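Local coordinates for protein fatty acyl CoA synthetase FADD13 (FATTY-ACYL-CoA SYNTHETASE) (Mycobacterium tuberculosis, PDB 3R44) that belongs to the AMP-binding (ANL) family of enzymes and pairs a large N-terminal part with a small C-terminal domain, at residues 204-209 against 288-293; 456-461 against 492-497. All coordinates share one frame; numbering follows the deposited sequence.

Overall arrangement
The two contacts illustrate local packing in each part of a two-part enzyme of the AMP-binding family. Contact 1 (204-209 with 288-293) is buried in the large N-terminal part, where the turn after helix 192-205 meets an inner strand of the nine-stranded mixed sheet. Contact 2 (456-461 with 492-497) belongs to the C-terminal domain, joining a strand of its three-stranded sheet to the loop leading to helix 504-511. They follow one another along the chain and do not touch: their centres lie 34 Å apart and their nearest atoms about 9 Å. Helix 192-205, which runs into contact 1, also supplies His192, Glu193 and His196 to the pocket holding a histidine ligand.

Contact 1: 204-209 against 288-293; sequences STIDVR and YFITGG
The hydroxyl of Tyr288 donates a hydrogen bond to the backbone O of Asp207 from above the carbonyl plane, not along a lone pair: OH to O is 2.7 Å, with a C=O...donor angle of 103°. The acceptor belongs to the central residue of an inverse gamma turn, just past helix 192-205, while the donor stands on strand 288-291, inside the mixed sheet of the AMP-binding fold between strands 261-264 and 310-316. Tyr288 CG sits between its backbone N and carbonyl carbon (chi1 62°), and from there the ring reaches the turn edge first, with Asp207 O in its plane. Arg287 NH2 is a second donor to the same oxygen, which is therefore gripped twice. Ile206 packs beside the bond, its side chain crossing those of Tyr288 and Ile290 at about right angles; Ile206 CD1 is in van der Waals contact with the phenol oxygen Tyr288 OH at 3.6 Å. Arg209 takes the Asp207 carboxylate side-on, NE to OD1 at 3.0 Å and NH2 to OD2 at 2.9 Å, linking the central residue of the turn to the residue just beyond it. Beside the hydroxyl, an apolar contact joins two methyl groups, Ile206 CD1 meeting Ile290 CD1 at 3.6 Å.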
loop_
_atom_site.group_PDB
_atom_site.type_symbol
_atom_site.label_atom_id
_atom_site.label_comp_id
_atom_site.label_asym_id
_atom_site.label_seq_id
_atom_site.Cartn_x
_atom_site.Cartn_y
_atom_site.Cartn_z
ATOM N N SER A 204 -3.648 -14.292 -10.949
ATOM C CA SER A 204 -3.388 -14.681 -12.356
ATOM C C SER A 204 -2.056 -14.263 -12.918
ATOM O O SER A 204 -1.679 -14.704 -14.009
ATOM C CB SER A 204 -4.462 -14.131 -13.310
ATOM O OG SER A 204 -5.704 -14.719 -13.004
ATOM N N THR A 205 -1.320 -13.427 -12.192
ATOM C CA THR A 205 -0.086 -12.869 -12.682
ATOM C C THR A 205 1.130 -13.473 -11.951
ATOM O O THR A 205 2.096 -13.831 -12.587
ATOM C CB THR A 205 -0.080 -11.311 -12.543
ATOM O OG1 THR A 205 -1.254 -10.767 -13.194
ATOM C CG2 THR A 205 1.236 -10.729 -13.117
ATOM N N ILE A 206 1.076 -13.577 -10.632
ATOM C CA ILE A 206 2.261 -14.104 -9.917
ATOM C C ILE A 206 2.181 -15.616 -9.881
ATOM O O ILE A 206 1.083 -16.180 -10.019
ATOM C CB ILE A 206 2.388 -13.557 -8.484
ATOM C CG1 ILE A 206 1.292 -14.069 -7.564
ATOM C CG2 ILE A 206 2.413 -12.025 -8.478
ATOM C CD1 ILE A 206 1.531 -13.557 -6.093
ATOM N N ASP A 207 3.324 -16.283 -9.637
ATOM C CA ASP A 207 3.328 -17.724 -9.521
ATOM C C ASP A 207 2.842 -18.127 -8.128
ATOM O O ASP A 207 3.638 -18.444 -7.257
ATOM C CB ASP A 207 4.716 -18.288 -9.835
ATOM C CG ASP A 207 4.791 -19.822 -9.740
ATOM O OD1 ASP A 207 3.768 -20.571 -9.587
ATOM O OD2 ASP A 207 5.934 -20.284 -9.830
ATOM N N VAL A 208 1.533 -18.074 -7.910
ATOM C CA VAL A 208 0.914 -18.525 -6.657
ATOM C C VAL A 208 0.157 -19.822 -6.947
ATOM O O VAL A 208 -0.426 -19.970 -8.056
ATOM C CB VAL A 208 -0.001 -17.473 -6.035
ATOM C CG1 VAL A 208 -1.174 -17.099 -6.973
ATOM C CG2 VAL A 208 -0.505 -17.944 -4.624
ATOM N N ARG A 209 0.202 -20.766 -5.998
ATOM C CA ARG A 209 -0.287 -22.145 -6.201
ATOM C C ARG A 209 -1.236 -22.568 -5.099
ATOM O O ARG A 209 -1.125 -22.104 -3.967
ATOM C CB ARG A 209 0.906 -23.095 -6.243
ATOM C CG ARG A 209 1.964 -22.699 -7.260
ATOM C CD ARG A 209 3.169 -23.603 -7.176
ATOM N NE ARG A 209 4.239 -23.050 -7.974
ATOM C CZ ARG A 209 5.456 -23.577 -8.025
ATOM N NH1 ARG A 209 5.753 -24.643 -7.299
ATOM N NH2 ARG A 209 6.378 -23.006 -8.788
ATOM N N TYR A 288 9.704 -17.103 -3.105
ATOM C CA TYR A 288 9.932 -15.683 -3.351
ATOM C C TYR A 288 9.250 -14.743 -2.368
ATOM O O TYR A 288 8.247 -15.073 -1.767
ATOM C CB TYR A 288 9.516 -15.307 -4.821
ATOM C CG TYR A 288 8.075 -15.522 -5.121
ATOM C CD1 TYR A 288 7.132 -14.519 -4.908
ATOM C CD2 TYR A 288 7.641 -16.731 -5.631
ATOM C CE1 TYR A 288 5.852 -14.717 -5.222
ATOM C CE2 TYR A 288 6.343 -16.954 -5.939
ATOM C CZ TYR A 288 5.422 -15.934 -5.709
ATOM O OH TYR A 288 4.071 -16.072 -5.956
ATOM N N PHE A 289 9.764 -13.531 -2.292
ATOM C CA PHE A 289 9.096 -12.471 -1.620
ATOM C C PHE A 289 8.382 -11.578 -2.612
ATOM O O PHE A 289 8.824 -11.424 -3.724
ATOM C CB PHE A 289 10.100 -11.606 -0.874
ATOM C CG PHE A 289 10.721 -12.265 0.335
ATOM C CD1 PHE A 289 10.044 -12.325 1.560
ATOM C CD2 PHE A 289 11.981 -12.817 0.229
ATOM C CE1 PHE A 289 10.636 -12.924 2.679
ATOM C CE2 PHE A 289 12.576 -13.446 1.333
ATOM C CZ PHE A 289 11.902 -13.482 2.558
ATOM N N ILE A 290 7.242 -11.029 -2.199
ATOM C CA ILE A 290 6.529 -10.006 -2.956
ATOM C C ILE A 290 6.838 -8.738 -2.179
ATOM O O ILE A 290 6.522 -8.680 -0.999
ATOM C CB ILE A 290 5.025 -10.199 -2.933
ATOM C CG1 ILE A 290 4.665 -11.558 -3.527
ATOM C CG2 ILE A 290 4.333 -9.060 -3.751
ATOM C CD1 ILE A 290 3.173 -11.937 -3.388
ATOM N N THR A 291 7.491 -7.768 -2.790
ATOM C CA THR A 291 7.924 -6.582 -2.071
ATOM C C THR A 291 7.299 -5.341 -2.674
ATOM O O THR A 291 7.130 -5.222 -3.870
ATOM C CB THR A 291 9.463 -6.408 -2.056
ATOM O OG1 THR A 291 9.919 -6.171 -3.384
ATOM C CG2 THR A 291 10.161 -7.688 -1.597
ATOM N N GLY A 292 6.995 -4.396 -1.808
ATOM C CA GLY A 292 6.470 -3.106 -2.225
ATOM C C GLY A 292 7.534 -2.077 -1.875
ATOM O O GLY A 292 8.482 -2.387 -1.190
ATOM N N GLY A 293 7.386 -0.863 -2.355
ATOM C CA GLY A 293 8.307 0.191 -1.978
ATOM C C GLY A 293 9.292 0.427 -3.097
ATOM O O GLY A 293 9.072 0.012 -4.222
#

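Contact 2: 456-461 against 492-497; sequences AAIVVA and EAIPRN
In the small alpha/beta C-terminal domain of the AMP-binding family, strand 454-461 is the middle strand of a three-stranded sheet, and the chain leaving the edge strand 487-490 passes over one face of it on the way to helix 504-511. Val460 and Ile494 carry this packing. Val460 CG2 lies against the CG1-CD1 branch of the isoleucine, 3.7 Å from Ile494 CD1 and 3.8 Å from Ile494 CG1, as the two side chains cross obliquely. The other methyl, Val460 CG1, is set anti to the backbone N (chi1 -180°) and comes to 3.8 Å from Glu492 O, so the fork of the valine spans the start of the loop. Ile494 CD1 also comes within 3.8 Å of the backbone O of Ile458, a van der Waals approach to a carbonyl. Two residues back along the strand, on the same face, Ile458 adds a looser contact, its CG2 to Ile494 CG1 at 4.2 Å; the end of its side chain leads away from the loop, and the residue also packs on Tyr511 of helix 504-511. Ile494 itself is backed by Ile502. No hydrogen bond joins the two segments, which implies that between them the contact rests on van der Waals packing, while polar ties such as the salt bridge of Arg496 to Glu440 on strand 438-448 hold the loop further along.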
loop_
_atom_site.group_PDB
_atom_site.type_symbol
_atom_site.label_atom_id
_atom_site.label_comp_id
_atom_site.label_asym_id
_atom_site.label_seq_id
_atom_site.Cartn_x
_atom_site.Cartn_y
_atom_site.Cartn_z
ATOM N N ALA A 456 14.295 23.414 -4.455
ATOM C CA ALA A 456 15.637 23.493 -3.980
ATOM C C ALA A 456 16.383 22.235 -4.427
ATOM O O ALA A 456 15.972 21.122 -4.110
ATOM C CB ALA A 456 15.683 23.536 -2.440
ATOM N N ALA A 457 17.471 22.409 -5.139
ATOM C CA ALA A 457 18.371 21.284 -5.480
ATOM C C ALA A 457 19.450 21.113 -4.449
ATOM O O ALA A 457 20.274 22.007 -4.249
ATOM C CB ALA A 457 18.987 21.556 -6.882
ATOM N N ILE A 458 19.472 19.954 -3.801
ATOM C CA ILE A 458 20.516 19.591 -2.851
ATOM C C ILE A 458 21.560 18.762 -3.624
ATOM O O ILE A 458 21.262 17.683 -4.181
ATOM C CB ILE A 458 19.948 18.856 -1.637
ATOM C CG1 ILE A 458 18.883 19.742 -0.929
ATOM C CG2 ILE A 458 21.073 18.644 -0.670
ATOM C CD1 ILE A 458 17.578 19.532 -1.352
ATOM N N VAL A 459 22.760 19.287 -3.713
ATOM C CA VAL A 459 23.719 18.779 -4.677
ATOM C C VAL A 459 24.961 18.356 -3.938
ATOM O O VAL A 459 25.479 19.128 -3.120
ATOM C CB VAL A 459 24.075 19.856 -5.717
ATOM C CG1 VAL A 459 25.188 19.313 -6.594
ATOM C CG2 VAL A 459 22.793 20.240 -6.562
ATOM N N VAL A 460 25.457 17.164 -4.221
ATOM C CA VAL A 460 26.774 16.739 -3.781
ATOM C C VAL A 460 27.682 16.843 -4.988
ATOM O O VAL A 460 27.422 16.233 -6.052
ATOM C CB VAL A 460 26.746 15.282 -3.203
ATOM C CG1 VAL A 460 28.132 14.829 -2.735
ATOM C CG2 VAL A 460 25.683 15.139 -2.133
ATOM N N ALA A 461 28.722 17.671 -4.883
ATOM C CA ALA A 461 29.583 17.952 -6.031
ATOM C C ALA A 461 30.975 18.321 -5.589
ATOM O O ALA A 461 31.207 18.636 -4.398
ATOM C CB ALA A 461 29.024 19.083 -6.870
ATOM N N GLU A 492 27.602 17.892 1.787
ATOM C CA GLU A 492 28.594 16.844 1.739
ATOM C C GLU A 492 27.933 15.477 1.515
ATOM O O GLU A 492 28.590 14.580 1.062
ATOM C CB GLU A 492 29.433 16.824 3.046
ATOM C CG GLU A 492 30.301 18.038 3.195
ATOM C CD GLU A 492 31.369 18.180 2.092
ATOM O OE1 GLU A 492 31.968 17.137 1.709
ATOM O OE2 GLU A 492 31.580 19.335 1.604
ATOM N N ALA A 493 26.656 15.339 1.890
ATOM C CA ALA A 493 25.919 14.088 1.836
ATOM C C ALA A 493 24.428 14.356 1.832
ATOM O O ALA A 493 23.954 15.301 2.465
ATOM C CB ALA A 493 26.253 13.166 3.039
ATOM N N ILE A 494 23.726 13.465 1.147
ATOM C CA ILE A 494 22.289 13.383 1.105
ATOM C C ILE A 494 21.841 12.189 1.971
ATOM O O ILE A 494 22.487 11.144 1.973
ATOM C CB ILE A 494 21.846 13.219 -0.370
ATOM C CG1 ILE A 494 22.059 14.563 -1.075
ATOM C CG2 ILE A 494 20.391 12.772 -0.488
ATOM C CD1 ILE A 494 22.110 14.375 -2.623
ATOM N N PRO A 495 20.730 12.349 2.709
ATOM C CA PRO A 495 20.286 11.245 3.578
ATOM C C PRO A 495 19.695 10.071 2.784
ATOM O O PRO A 495 18.765 10.245 1.980
ATOM C CB PRO A 495 19.264 11.920 4.486
ATOM C CG PRO A 495 18.639 12.976 3.626
ATOM C CD PRO A 495 19.804 13.494 2.772
ATOM N N ARG A 496 20.259 8.892 2.982
ATOM C CA ARG A 496 19.739 7.692 2.356
ATOM C C ARG A 496 19.553 6.583 3.372
ATOM O O ARG A 496 20.229 6.550 4.399
ATOM C CB ARG A 496 20.676 7.186 1.301
ATOM C CG ARG A 496 20.755 8.015 0.036
ATOM C CD ARG A 496 21.963 7.455 -0.749
ATOM N NE ARG A 496 22.319 8.359 -1.819
ATOM C CZ ARG A 496 21.831 8.257 -3.035
ATOM N NH1 ARG A 496 20.984 7.284 -3.326
ATOM N NH2 ARG A 496 22.200 9.126 -3.966
ATOM N N ASN A 497 18.638 5.663 3.086
ATOM C CA ASN A 497 18.381 4.574 4.029
ATOM C C ASN A 497 19.366 3.436 3.737
ATOM O O ASN A 497 20.133 3.569 2.781
ATOM C CB ASN A 497 16.876 4.190 3.997
ATOM C CG ASN A 497 16.458 3.500 2.745
ATOM O OD1 ASN A 497 17.273 3.190 1.881
ATOM N ND2 ASN A 497 15.166 3.176 2.660
#